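Local structure of F-actin-capping protein subunit alpha (Plasmodium berghei, 7A0H) at residues S273-L276 and I277-T280; E258-V261 and L262-N266; K9-I12 and R13-S17; D47-S50 and K51-D55; I112-K115 and Y116-C120. The protein probably binds the fast-growing barbed ends of actin filaments as a homodimer and blocks subunit exchange there, without severing the filaments. All coordinates share one frame; numbering follows the deposited sequence. Where two conformers were deposited one is given.

Along the chain come contacts 3, 4, 5, 2 and 1, in that order. Contacts 3 and 4 lie on neighbouring helices 3-18 and 39-55 of the N-terminal helical part. Their centres are about 13 Å apart, and Arg-13 and Leu-16 pack on Ile-48. Contact 5 lies on helix 112-131, against strands of the five-stranded antiparallel sheet. Contact 2 is on helix 243-266, which also packs on this sheet; the centres of contacts 2 and 5 are about 29 Å apart. Contact 1 is a loop further along, 51 Å from contact 5 between centres and across the chain's centre. Contacts 1, 2 and 3 also touch the second subunit, so parts near both chain ends contribute to the homodimer.

Contact 1: residues S273-L276 and I277-T280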
loop_
_atom_site.group_PDB
_atom_site.type_symbol
_atom_site.label_atom_id
_atom_site.label_comp_id
_atom_site.label_asym_id
_atom_site.label_seq_id
_atom_site.Cartn_x
_atom_site.Cartn_y
_atom_site.Cartn_z
ATOM N N SER A 273 4.278 -4.612 20.821
ATOM C CA SER A 273 4.449 -6.059 20.955
ATOM C C SER A 273 5.819 -6.463 20.395
ATOM O O SER A 273 6.494 -5.646 19.764
ATOM C CB SER A 273 3.298 -6.768 20.237
ATOM O OG SER A 273 3.414 -8.172 20.349
ATOM N N SER A 274 6.283 -7.688 20.682
ATOM C CA SER A 274 7.601 -8.138 20.238
ATOM C C SER A 274 7.606 -8.706 18.821
ATOM O O SER A 274 8.603 -8.575 18.086
ATOM C CB SER A 274 8.099 -9.214 21.195
ATOM O OG SER A 274 7.247 -10.343 21.083
ATOM N N ASP A 275 6.530 -9.391 18.439
ATOM C CA ASP A 275 6.368 -10.038 17.142
ATOM C C ASP A 275 6.054 -9.063 16.025
ATOM O O ASP A 275 5.513 -9.477 14.992
ATOM C CB ASP A 275 5.275 -11.106 17.242
ATOM C CG ASP A 275 3.857 -10.508 17.301
ATOM O OD1 ASP A 275 3.687 -9.299 17.603
ATOM O OD2 ASP A 275 2.893 -11.261 17.043
ATOM N N LEU A 276 6.423 -7.792 16.176
ATOM C CA LEU A 276 5.901 -6.744 15.308
ATOM C C LEU A 276 6.028 -7.082 13.829
ATOM O O LEU A 276 5.090 -6.874 13.037
ATOM C CB LEU A 276 6.637 -5.438 15.586
ATOM C CG LEU A 276 6.250 -4.659 16.830
ATOM C CD1 LEU A 276 6.633 -3.202 16.687
ATOM C CD2 LEU A 276 4.796 -4.779 17.046
ATOM N N ILE A 277 7.192 -7.591 13.443
ATOM C CA ILE A 277 7.482 -7.890 12.051
ATOM C C ILE A 277 6.406 -8.798 11.489
ATOM O O ILE A 277 5.860 -8.549 10.405
ATOM C CB ILE A 277 8.877 -8.530 11.963
ATOM C CG1 ILE A 277 9.885 -7.525 12.523
ATOM C CG2 ILE A 277 9.192 -8.876 10.554
ATOM C CD1 ILE A 277 10.726 -8.084 13.617
ATOM N N LYS A 278 6.085 -9.862 12.225
ATOM C CA LYS A 278 5.014 -10.783 11.869
ATOM C C LYS A 278 3.610 -10.275 12.230
ATOM O O LYS A 278 2.635 -10.975 11.915
ATOM C CB LYS A 278 5.278 -12.161 12.494
ATOM C CG LYS A 278 5.321 -12.216 14.016
ATOM C CD LYS A 278 6.192 -13.392 14.561
ATOM C CE LYS A 278 7.658 -12.965 14.824
ATOM N NZ LYS A 278 8.555 -13.964 15.546
ATOM N N ASN A 279 3.474 -9.127 12.935
ATOM C CA ASN A 279 2.195 -8.687 13.498
ATOM C C ASN A 279 1.332 -7.950 12.470
ATOM O O ASN A 279 1.709 -6.894 11.943
ATOM C CB ASN A 279 2.443 -7.797 14.732
ATOM C CG ASN A 279 1.266 -7.807 15.769
ATOM O OD1 ASN A 279 0.098 -7.678 15.416
ATOM N ND2 ASN A 279 1.603 -7.944 17.054
ATOM N N THR A 280 0.126 -8.477 12.255
ATOM C CA THR A 280 -0.826 -7.829 11.372
ATOM C C THR A 280 -1.235 -6.451 11.869
ATOM O O THR A 280 -1.682 -5.617 11.075
ATOM C CB THR A 280 -2.095 -8.671 11.239
ATOM O OG1 THR A 280 -2.732 -8.772 12.526
ATOM C CG2 THR A 280 -1.766 -10.062 10.711
#
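A turn of 3-10 helix at Leu-276 to Lys-278 is closed by the backbone bond from Asn-279 N to Leu-276 O, 2.8 Å long. The turn sits in the loop between strands 268-270 and 283-285. Asp-275 and Asn-279 bridge it with their side chains. The CG of Asp-275 lies between its own backbone N and carbonyl carbon, chi1 74°, which turns the carboxylate toward Asn-279. Asn-279 ND2 bonds to Asp-275 OD1, bent to 139°; its 2.5 Å length is unusually short and doubtful. It arrives on the syn side of this oxygen, and the amide and carboxylate planes are 80° apart. Ser-273 OG donates to Asp-275 OD1 as well, at 3.0 Å, but from above the carboxylate plane. Two donors meet this oxygen, which would restrict the turning of the carboxylate. The other end of the amide, Asn-279 OD1, accepts from Arg-281 N. Lys-278 brings its aliphatic part against Asp-275, with Lys-278 CG 3.4 Å from Asp-275 CB. The loop takes part in the dimer: Leu-276 packs on Ile-269 of the second subunit, and Ser-274 O bonds to Asn-266 ND2 of that subunit. Within the chain, Lys-282 NZ bonds to both Leu-276 O and Asn-279 O.

Contact 2: residues E258-V261 and L262-N266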
loop_
_atom_site.group_PDB
_atom_site.type_symbol
_atom_site.label_atom_id
_atom_site.label_comp_id
_atom_site.label_asym_id
_atom_site.label_seq_id
_atom_site.Cartn_x
_atom_site.Cartn_y
_atom_site.Cartn_z
ATOM N N GLU A 258 -18.730 12.464 13.718
ATOM C CA GLU A 258 -17.421 12.923 13.256
ATOM C C GLU A 258 -16.530 13.178 14.447
ATOM O O GLU A 258 -15.326 12.901 14.415
ATOM C CB GLU A 258 -17.589 14.145 12.354
ATOM C CG GLU A 258 -18.310 13.743 10.908
ATOM C CD GLU A 258 -18.132 14.783 9.819
ATOM O OE1 GLU A 258 -17.766 15.912 10.143
ATOM O OE2 GLU A 258 -18.405 14.527 8.660
ATOM N N ASN A 259 -17.126 13.676 15.530
ATOM C CA ASN A 259 -16.405 13.790 16.799
ATOM C C ASN A 259 -15.914 12.424 17.272
ATOM O O ASN A 259 -14.835 12.313 17.833
ATOM C CB ASN A 259 -17.351 14.374 17.907
ATOM C CG ASN A 259 -17.401 15.898 17.907
ATOM O OD1 ASN A 259 -16.392 16.540 17.609
ATOM N ND2 ASN A 259 -18.586 16.489 18.267
ATOM N N ASP A 260 -16.718 11.379 17.089
ATOM C CA ASP A 260 -16.319 10.045 17.557
ATOM C C ASP A 260 -15.110 9.516 16.772
ATOM O O ASP A 260 -14.245 8.841 17.352
ATOM C CB ASP A 260 -17.560 9.133 17.485
ATOM C CG ASP A 260 -17.309 7.686 17.999
ATOM O OD1 ASP A 260 -16.611 7.468 19.038
ATOM O OD2 ASP A 260 -17.881 6.746 17.357
ATOM N N VAL A 261 -14.998 9.841 15.466
ATOM C CA VAL A 261 -13.818 9.417 14.687
ATOM C C VAL A 261 -12.591 10.199 15.147
ATOM O O VAL A 261 -11.495 9.644 15.334
ATOM C CB VAL A 261 -14.065 9.609 13.164
ATOM C CG1 VAL A 261 -12.746 9.454 12.363
ATOM C CG2 VAL A 261 -15.118 8.638 12.633
ATOM N N LEU A 262 -12.769 11.497 15.370
ATOM C CA LEU A 262 -11.685 12.309 15.898
ATOM C C LEU A 262 -11.164 11.700 17.168
ATOM O O LEU A 262 -9.954 11.572 17.374
ATOM C CB LEU A 262 -12.188 13.707 16.176
ATOM C CG LEU A 262 -11.148 14.760 16.469
ATOM C CD1 LEU A 262 -11.769 16.149 16.437
ATOM C CD2 LEU A 262 -10.558 14.491 17.810
ATOM N N TYR A 263 -12.064 11.262 18.010
ATOM C CA TYR A 263 -11.629 10.657 19.252
ATOM C C TYR A 263 -10.886 9.365 18.967
ATOM O O TYR A 263 -9.850 9.108 19.570
ATOM C CB TYR A 263 -12.834 10.413 20.137
ATOM C CG TYR A 263 -12.459 9.631 21.353
ATOM C CD1 TYR A 263 -12.100 10.257 22.541
ATOM C CD2 TYR A 263 -12.455 8.238 21.307
ATOM C CE1 TYR A 263 -11.771 9.495 23.670
ATOM C CE2 TYR A 263 -12.112 7.476 22.393
ATOM C CZ TYR A 263 -11.755 8.102 23.580
ATOM O OH TYR A 263 -11.408 7.302 24.640
ATOM N N ASP A 264 -11.422 8.540 18.056
ATOM C CA ASP A 264 -10.769 7.281 17.706
ATOM C C ASP A 264 -9.358 7.472 17.184
ATOM O O ASP A 264 -8.447 6.740 17.556
ATOM C CB ASP A 264 -11.581 6.566 16.644
ATOM C CG ASP A 264 -12.763 5.910 17.204
ATOM O OD1 ASP A 264 -12.722 5.652 18.419
ATOM O OD2 ASP A 264 -13.681 5.586 16.425
ATOM N N LEU A 265 -9.167 8.432 16.300
ATOM C CA LEU A 265 -7.889 8.636 15.645
ATOM C C LEU A 265 -6.893 9.193 16.634
ATOM O O LEU A 265 -5.691 8.841 16.612
ATOM C CB LEU A 265 -8.078 9.563 14.441
ATOM C CG LEU A 265 -8.848 8.975 13.268
ATOM C CD1 LEU A 265 -8.656 9.750 11.966
ATOM C CD2 LEU A 265 -8.411 7.581 13.070
ATOM N N ASN A 266 -7.368 10.101 17.487
ATOM C CA ASN A 266 -6.554 10.634 18.571
ATOM C C ASN A 266 -6.183 9.592 19.631
ATOM O O ASN A 266 -5.327 9.893 20.487
ATOM C CB ASN A 266 -7.269 11.826 19.259
ATOM C CG ASN A 266 -7.122 13.140 18.459
ATOM O OD1 ASN A 266 -6.385 13.223 17.468
ATOM N ND2 ASN A 266 -7.790 14.176 18.921
#
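Asp-260 and Asp-264, one helical turn apart, share a cation: Lys-231 NZ on strand 223-238 forms a salt bridge with OD2 of each. Asp-260 was modelled in two conformers, so its exact place is less certain. The backbone bonds are those of a regular alpha-helix, part of the long helix 243-266 that packs on the five-stranded antiparallel sheet. Leu-265 N donates to Val-261 O at 2.8 Å, and Leu-262 N to Glu-258 O at 3.1 Å. Glu-258 turns its carboxylate away from the next turn, to the hydroxyls of Tyr-132, Tyr-127 and Ser-194. The apolar contact is made by Val-261 and Leu-265, which run alongside each other. With chi1 at 168°, Val-261 CG1 is trans to the backbone N and comes within 4.0 Å of Leu-265 CG. Trp-192, Ile-213 and Phe-233 of the sheet pack on Val-261. Ile-284 of the second subunit packs on both Val-261 and Leu-265, and Leu-286 of that subunit on Leu-262. Val-261 thus lies between the sheet and the second subunit, and Leu-262 and Leu-265 add to the dimer contact, while Lys-231 would probably offset the like charges of the two aspartates.

Contact 3: residues K9-I12 and R13-S17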
loop_
_atom_site.group_PDB
_atom_site.type_symbol
_atom_site.label_atom_id
_atom_site.label_comp_id
_atom_site.label_asym_id
_atom_site.label_seq_id
_atom_site.Cartn_x
_atom_site.Cartn_y
_atom_site.Cartn_z
ATOM N N LYS A 9 -6.141 -6.966 -20.360
ATOM C CA LYS A 9 -7.138 -6.349 -19.503
ATOM C C LYS A 9 -6.919 -6.795 -18.078
ATOM O O LYS A 9 -7.016 -5.989 -17.136
ATOM C CB LYS A 9 -8.536 -6.744 -19.969
ATOM C CG LYS A 9 -8.984 -6.093 -21.268
ATOM C CD LYS A 9 -10.474 -6.309 -21.520
ATOM C CE LYS A 9 -10.935 -5.582 -22.771
ATOM N NZ LYS A 9 -12.389 -5.737 -22.980
ATOM N N LYS A 10 -6.653 -8.100 -17.925
ATOM C CA LYS A 10 -6.394 -8.636 -16.600
ATOM C C LYS A 10 -5.203 -7.940 -15.993
ATOM O O LYS A 10 -5.191 -7.655 -14.795
ATOM C CB LYS A 10 -6.143 -10.129 -16.681
ATOM C CG LYS A 10 -7.344 -10.895 -17.164
ATOM C CD LYS A 10 -7.067 -12.369 -17.233
ATOM C CE LYS A 10 -8.273 -13.112 -17.764
ATOM N NZ LYS A 10 -7.973 -14.559 -18.007
ATOM N N PHE A 11 -4.230 -7.588 -16.826
ATOM C CA PHE A 11 -3.038 -6.934 -16.311
ATOM C C PHE A 11 -3.284 -5.465 -16.009
ATOM O O PHE A 11 -2.860 -4.973 -14.960
ATOM C CB PHE A 11 -1.908 -7.072 -17.332
ATOM C CG PHE A 11 -0.674 -6.336 -16.961
ATOM C CD1 PHE A 11 0.121 -6.781 -15.937
ATOM C CD2 PHE A 11 -0.303 -5.209 -17.644
ATOM C CE1 PHE A 11 1.249 -6.101 -15.604
ATOM C CE2 PHE A 11 0.822 -4.532 -17.306
ATOM C CZ PHE A 11 1.599 -4.976 -16.292
ATOM N N ILE A 12 -4.006 -4.769 -16.896
ATOM C CA ILE A 12 -4.324 -3.357 -16.672
ATOM C C ILE A 12 -5.165 -3.196 -15.422
ATOM O O ILE A 12 -5.004 -2.244 -14.652
ATOM C CB ILE A 12 -5.034 -2.779 -17.915
ATOM C CG1 ILE A 12 -4.022 -2.493 -19.021
ATOM C CG2 ILE A 12 -5.789 -1.511 -17.513
ATOM C CD1 ILE A 12 -4.615 -2.187 -20.366
ATOM N N ARG A 13 -6.101 -4.114 -15.220
ATOM C CA ARG A 13 -6.914 -4.127 -14.010
ATOM C C ARG A 13 -6.061 -4.394 -12.783
ATOM O O ARG A 13 -6.171 -3.692 -11.780
ATOM C CB ARG A 13 -8.024 -5.158 -14.167
ATOM C CG ARG A 13 -8.965 -5.287 -13.021
ATOM C CD ARG A 13 -10.255 -5.884 -13.480
ATOM N NE ARG A 13 -11.070 -4.853 -14.109
ATOM C CZ ARG A 13 -12.117 -5.096 -14.885
ATOM N NH1 ARG A 13 -12.466 -6.347 -15.146
ATOM N NH2 ARG A 13 -12.803 -4.083 -15.400
ATOM N N HIS A 14 -5.187 -5.384 -12.846
ATOM C CA HIS A 14 -4.391 -5.695 -11.670
ATOM C C HIS A 14 -3.494 -4.538 -11.274
ATOM O O HIS A 14 -3.373 -4.231 -10.089
ATOM C CB HIS A 14 -3.572 -6.958 -11.931
ATOM C CG HIS A 14 -2.836 -7.454 -10.728
ATOM N ND1 HIS A 14 -1.476 -7.679 -10.737
ATOM C CD2 HIS A 14 -3.256 -7.727 -9.469
ATOM C CE1 HIS A 14 -1.093 -8.095 -9.542
ATOM N NE2 HIS A 14 -2.154 -8.130 -8.754
ATOM N N VAL A 15 -2.901 -3.844 -12.237
ATOM C CA VAL A 15 -1.995 -2.758 -11.881
ATOM C C VAL A 15 -2.752 -1.556 -11.348
ATOM O O VAL A 15 -2.298 -0.891 -10.418
ATOM C CB VAL A 15 -1.087 -2.364 -13.059
ATOM C CG1 VAL A 15 -0.111 -3.490 -13.349
ATOM C CG2 VAL A 15 -1.898 -2.008 -14.278
ATOM N N LEU A 16 -3.896 -1.239 -11.932
ATOM C CA LEU A 16 -4.644 -0.083 -11.419
ATOM C C LEU A 16 -5.349 -0.420 -10.120
ATOM O O LEU A 16 -5.617 0.473 -9.315
ATOM C CB LEU A 16 -5.654 0.413 -12.452
ATOM C CG LEU A 16 -5.137 0.753 -13.856
ATOM C CD1 LEU A 16 -6.199 1.374 -14.717
ATOM C CD2 LEU A 16 -3.972 1.721 -13.804
ATOM N N SER A 17 -5.678 -1.692 -9.917
ATOM C CA SER A 17 -6.247 -2.152 -8.658
ATOM C C SER A 17 -5.273 -1.910 -7.526
ATOM O O SER A 17 -5.642 -1.431 -6.450
ATOM C CB SER A 17 -6.606 -3.630 -8.758
ATOM O OG SER A 17 -7.018 -4.151 -7.514
#
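Phe-11 and Val-15 form the tightest side-chain meeting here, one turn apart on helix 3-18 of the N-terminal helical bundle. Val-15 CG1 sits over one face of the Phe-11 ring in a CH-pi contact. It lies 4.0 Å from the ring centroid and 24° off the ring normal, displaced toward the rim. The nearest ring atoms are on the outer part: Phe-11 CE1 is 3.7 Å from Val-15 CG1, and CZ is equally close. The ring is brought there by a chi1 of 175°, which sets CG opposite the backbone N. The two side chains run obliquely to each other. Val-15 CG2 lies against the backbone, 3.1 Å from Ile-12 O.

Ile-12 and Leu-16 make a second, slightly wider apolar pair. They project together from one side of the helix, with Ile-12 CG2 4.0 Å from Leu-16 CD1. This pair faces the rest of the bundle. Phe-44 of helix 39-55 packs on Ile-12, and Leu-27, Ile-28 and Leu-31 of helix 21-35 pack on Leu-16. The second subunit reaches the helix too, with its Asn-30 on Phe-11 and its Leu-27 on His-14.

The solvent side is looser. Lys-10 and Arg-13 are exposed, and their long chains lead away from the packed turn, though Arg-13 still lies against Phe-44 and Ile-48 of helix 39-55. Lys-10 NZ forms its salt bridge with Glu-7 OE2. On this side the two segments are tied by the backbone: His-14 N bonds to Lys-10 O at 3.0 Å, and Arg-13 N to Lys-9 O at 2.8 Å.

Contact 4: residues D47-S50 and K51-D55; sequences DIIS and KYNED
The ring of Tyr-52 turns an edge to Ile-49 O, which lies near the ring plane. The ring stem is close as well, with Tyr-52 CB 3.4 Å from Ile-49 O. Pro-21 of helix 21-35 packs on the same side chain. The amide of Asn-53 is the second flat group. Its CG also lies 3.4 Å from Ile-49 O, and its OD1 is 4.3 Å from Ile-49 CG2. Asn-53 OD1 is buried and has no partner in the model, while ND2 makes a weak hydrogen bond to His-93 ND1. The third flat group is the carboxylate of Glu-54. Its stem lies close to the preceding turn, with Glu-54 CG 3.1 Å from Ser-50 O. The carboxylate ends at Lys-75 and Tyr-80, bound through OE2.

All this belongs to helix 39-55, which packs against helices 3-18 and 21-35 in the N-terminal bundle. Ile-48 faces helix 3-18, and Ile-49 packs on Val-24 of helix 21-35. The backbone bonds are alpha-helical, among them Asn-53 N to Ile-49 O at 2.7 Å.

Ser-50 folds its hydroxyl back on the helix. With chi1 near 62° its OG reaches the preceding turn and donates to Asp-47 O at 2.7 Å. Asp-47 O also accepts from Lys-51 N, so two donors hold this carbonyl. On the exposed side Lys-51 bends at chi2 and chi4 and reaches Asp-55, one turn on. Lys-51 NZ forms a salt bridge with Asp-55 OD1 at 2.8 Å, meeting the syn lone pair of that oxygen.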
loop_
_atom_site.group_PDB
_atom_site.type_symbol
_atom_site.label_atom_id
_atom_site.label_comp_id
_atom_site.label_asym_id
_atom_site.label_seq_id
_atom_site.Cartn_x
_atom_site.Cartn_y
_atom_site.Cartn_z
ATOM N N ASP A 47 -13.432 3.216 -18.621
ATOM C CA ASP A 47 -14.456 2.633 -17.764
ATOM C C ASP A 47 -13.919 2.348 -16.375
ATOM O O ASP A 47 -14.509 2.752 -15.367
ATOM C CB ASP A 47 -15.050 1.385 -18.408
ATOM C CG ASP A 47 -16.080 1.770 -19.453
ATOM O OD1 ASP A 47 -16.874 2.707 -19.137
ATOM O OD2 ASP A 47 -16.078 1.238 -20.584
ATOM N N ILE A 48 -12.783 1.685 -16.298
ATOM C CA ILE A 48 -12.211 1.365 -15.002
ATOM C C ILE A 48 -11.962 2.631 -14.181
ATOM O O ILE A 48 -12.130 2.648 -12.953
ATOM C CB ILE A 48 -10.902 0.583 -15.186
ATOM C CG1 ILE A 48 -11.219 -0.877 -15.378
ATOM C CG2 ILE A 48 -10.002 0.839 -14.008
ATOM C CD1 ILE A 48 -9.969 -1.677 -15.695
ATOM N N ILE A 49 -11.527 3.697 -14.829
ATOM C CA ILE A 49 -11.233 4.880 -14.048
ATOM C C ILE A 49 -12.535 5.577 -13.619
ATOM O O ILE A 49 -12.631 6.129 -12.522
ATOM C CB ILE A 49 -10.308 5.793 -14.844
ATOM C CG1 ILE A 49 -8.922 5.142 -14.939
ATOM C CG2 ILE A 49 -10.102 7.110 -14.211
ATOM C CD1 ILE A 49 -8.205 5.047 -13.568
ATOM N N SER A 50 -13.554 5.594 -14.463
ATOM C CA SER A 50 -14.780 6.241 -14.049
ATOM C C SER A 50 -15.352 5.560 -12.815
ATOM O O SER A 50 -15.884 6.220 -11.936
ATOM C CB SER A 50 -15.780 6.237 -15.193
ATOM O OG SER A 50 -16.122 4.900 -15.560
ATOM N N LYS A 51 -15.284 4.245 -12.748
ATOM C CA LYS A 51 -15.813 3.541 -11.596
ATOM C C LYS A 51 -14.954 3.811 -10.378
ATOM O O LYS A 51 -15.462 4.022 -9.269
ATOM C CB LYS A 51 -15.877 2.053 -11.894
ATOM C CG LYS A 51 -16.393 1.195 -10.743
ATOM C CD LYS A 51 -17.880 1.390 -10.502
ATOM C CE LYS A 51 -18.470 0.282 -9.622
ATOM N NZ LYS A 51 -18.185 0.513 -8.179
ATOM N N TYR A 52 -13.650 3.697 -10.549
ATOM C CA TYR A 52 -12.724 4.146 -9.525
ATOM C C TYR A 52 -13.089 5.530 -8.993
ATOM O O TYR A 52 -13.133 5.753 -7.775
ATOM C CB TYR A 52 -11.325 4.133 -10.147
ATOM C CG TYR A 52 -10.289 4.561 -9.220
ATOM C CD1 TYR A 52 -9.724 3.668 -8.341
ATOM C CD2 TYR A 52 -9.903 5.891 -9.170
ATOM C CE1 TYR A 52 -8.770 4.073 -7.440
ATOM C CE2 TYR A 52 -8.959 6.316 -8.268
ATOM C CZ TYR A 52 -8.388 5.401 -7.409
ATOM O OH TYR A 52 -7.413 5.816 -6.531
ATOM N N ASN A 53 -13.334 6.489 -9.895
ATOM C CA ASN A 53 -13.678 7.845 -9.478
ATOM C C ASN A 53 -14.977 7.840 -8.685
ATOM O O ASN A 53 -15.138 8.560 -7.707
ATOM C CB ASN A 53 -13.854 8.766 -10.704
ATOM C CG ASN A 53 -12.548 9.320 -11.221
ATOM O OD1 ASN A 53 -11.496 9.025 -10.667
ATOM N ND2 ASN A 53 -12.598 10.105 -12.318
ATOM N N GLU A 54 -15.923 7.051 -9.117
ATOM C CA GLU A 54 -17.184 7.027 -8.411
ATOM C C GLU A 54 -16.991 6.428 -7.042
ATOM O O GLU A 54 -17.532 6.957 -6.056
ATOM C CB GLU A 54 -18.205 6.273 -9.248
ATOM C CG GLU A 54 -18.506 7.073 -10.523
ATOM C CD GLU A 54 -19.321 6.287 -11.531
ATOM O OE1 GLU A 54 -19.587 5.093 -11.272
ATOM O OE2 GLU A 54 -19.742 6.880 -12.551
ATOM N N ASP A 55 -16.175 5.364 -6.953
ATOM C CA ASP A 55 -15.917 4.706 -5.686
ATOM C C ASP A 55 -15.230 5.615 -4.677
ATOM O O ASP A 55 -15.124 5.254 -3.502
ATOM C CB ASP A 55 -15.099 3.446 -5.902
ATOM C CG ASP A 55 -15.920 2.377 -6.546
ATOM O OD1 ASP A 55 -17.124 2.656 -6.766
ATOM O OD2 ASP A 55 -15.413 1.278 -6.801
#

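Contact 5: residues I112-K115 and Y116-C120; sequences ILEK and YRVAC
Glu-114 and Arg-117 extend together from the helix, carboxylate against guanidinium. Arginine grips the acid side-on with two nitrogens. Arg-117 NE bonds to Glu-114 OE1 at 2.9 Å, and Arg-117 NH2 to Glu-114 OE2 at 3.0 Å. Both oxygens lie in the guanidinium plane and are met on their syn sides. The two planes are 28° apart, so the pair is close to flat but not quite. Glu-114 reaches the arginine by a bend at chi2, 60°, and Arg-117 by a bend at chi3, 68°. Each group has further partners: Lys-86 NZ forms a salt bridge with Glu-114 OE2, and Arg-117 NH1 bonds to Asn-84 OD1 and Val-162 O. The second cation probably stabilises the carboxylate in its charged form.

This salt bridge spans residues three apart on helix 112-131, which packs on strands 154-167 and 170-183 of the five-stranded antiparallel sheet. Val-118 crosses Glu-114 one turn on, with Val-118 CG2 3.3 Å from Glu-114 OE2.

Ile-112 and Tyr-116 also run alongside each other, in the same direction. Ile-112 CG1 touches Tyr-116 CE2 at 3.9 Å. Ile-112 O lies at the edge of the ring, near its plane, 3.5 Å from Tyr-116 CD2. Phe-246 of helix 243-266 and Phe-200 make edge-to-face contacts with this ring. Ile-243 of helix 243-266 packs on both Ile-112 and Tyr-116.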
loop_
_atom_site.group_PDB
_atom_site.type_symbol
_atom_site.label_atom_id
_atom_site.label_comp_id
_atom_site.label_asym_id
_atom_site.label_seq_id
_atom_site.Cartn_x
_atom_site.Cartn_y
_atom_site.Cartn_z
ATOM N N ILE A 112 -41.972 18.841 -2.112
ATOM C CA ILE A 112 -41.598 18.768 -0.708
ATOM C C ILE A 112 -40.223 18.101 -0.540
ATOM O O ILE A 112 -39.354 18.621 0.173
ATOM C CB ILE A 112 -42.759 18.121 0.070
ATOM C CG1 ILE A 112 -42.464 18.040 1.551
ATOM C CG2 ILE A 112 -43.041 16.734 -0.338
ATOM C CD1 ILE A 112 -42.556 19.372 2.233
ATOM N N LEU A 113 -39.941 17.048 -1.293
ATOM C CA LEU A 113 -38.605 16.434 -1.263
ATOM C C LEU A 113 -37.485 17.448 -1.424
ATOM O O LEU A 113 -36.488 17.441 -0.700
ATOM C CB LEU A 113 -38.491 15.427 -2.404
ATOM C CG LEU A 113 -37.146 14.720 -2.533
ATOM C CD1 LEU A 113 -36.906 13.884 -1.260
ATOM C CD2 LEU A 113 -37.154 13.881 -3.755
ATOM N N GLU A 114 -37.601 18.281 -2.428
ATOM C CA GLU A 114 -36.594 19.309 -2.630
ATOM C C GLU A 114 -36.515 20.209 -1.406
ATOM O O GLU A 114 -35.471 20.793 -1.124
ATOM C CB GLU A 114 -36.899 20.082 -3.933
ATOM C CG GLU A 114 -35.988 21.281 -4.288
ATOM C CD GLU A 114 -34.511 20.909 -4.471
ATOM O OE1 GLU A 114 -34.214 19.687 -4.474
ATOM O OE2 GLU A 114 -33.679 21.854 -4.605
ATOM N N LYS A 115 -37.605 20.376 -0.681
ATOM C CA LYS A 115 -37.536 21.240 0.495
ATOM C C LYS A 115 -36.725 20.564 1.593
ATOM O O LYS A 115 -35.864 21.189 2.228
ATOM C CB LYS A 115 -38.960 21.534 0.974
ATOM C CG LYS A 115 -39.747 22.583 0.196
ATOM C CD LYS A 115 -41.122 22.844 0.887
ATOM C CE LYS A 115 -42.023 23.800 0.092
ATOM N NZ LYS A 115 -43.478 23.370 0.080
ATOM N N TYR A 116 -36.870 19.253 1.735
ATOM C CA TYR A 116 -35.981 18.528 2.633
ATOM C C TYR A 116 -34.525 18.684 2.218
ATOM O O TYR A 116 -33.664 18.957 3.067
ATOM C CB TYR A 116 -36.404 17.072 2.618
ATOM C CG TYR A 116 -37.548 16.720 3.552
ATOM C CD1 TYR A 116 -37.328 16.427 4.890
ATOM C CD2 TYR A 116 -38.844 16.704 3.105
ATOM C CE1 TYR A 116 -38.371 16.067 5.758
ATOM C CE2 TYR A 116 -39.879 16.356 3.940
ATOM C CZ TYR A 116 -39.627 16.057 5.274
ATOM O OH TYR A 116 -40.623 15.717 6.101
ATOM N N ARG A 117 -34.242 18.533 0.897
ATOM C CA ARG A 117 -32.869 18.591 0.379
ATOM C C ARG A 117 -32.281 19.969 0.612
ATOM O O ARG A 117 -31.103 20.113 1.009
ATOM C CB ARG A 117 -32.850 18.235 -1.140
ATOM C CG ARG A 117 -31.370 17.961 -1.727
ATOM C CD ARG A 117 -31.255 18.146 -3.274
ATOM N NE ARG A 117 -31.416 19.555 -3.584
ATOM C CZ ARG A 117 -30.501 20.497 -3.380
ATOM N NH1 ARG A 117 -29.290 20.206 -2.910
ATOM N NH2 ARG A 117 -30.822 21.739 -3.690
ATOM N N VAL A 118 -33.069 20.995 0.317
ATOM C CA VAL A 118 -32.555 22.354 0.483
ATOM C C VAL A 118 -32.188 22.566 1.954
ATOM O O VAL A 118 -31.076 23.037 2.263
ATOM C CB VAL A 118 -33.559 23.389 -0.011
ATOM C CG1 VAL A 118 -33.163 24.752 0.423
ATOM C CG2 VAL A 118 -33.657 23.386 -1.648
ATOM N N ALA A 119 -33.113 22.192 2.877
ATOM C CA ALA A 119 -32.866 22.379 4.305
ATOM C C ALA A 119 -31.658 21.555 4.752
ATOM O O ALA A 119 -30.786 22.027 5.504
ATOM C CB ALA A 119 -34.097 21.943 5.129
ATOM N N CYS A 120 -31.613 20.291 4.359
ATOM C CA CYS A 120 -30.432 19.538 4.732
ATOM C C CYS A 120 -29.167 20.134 4.130
ATOM O O CYS A 120 -28.123 20.123 4.783
ATOM C CB CYS A 120 -30.549 18.124 4.316
ATOM S SG CYS A 120 -31.743 17.099 5.236
#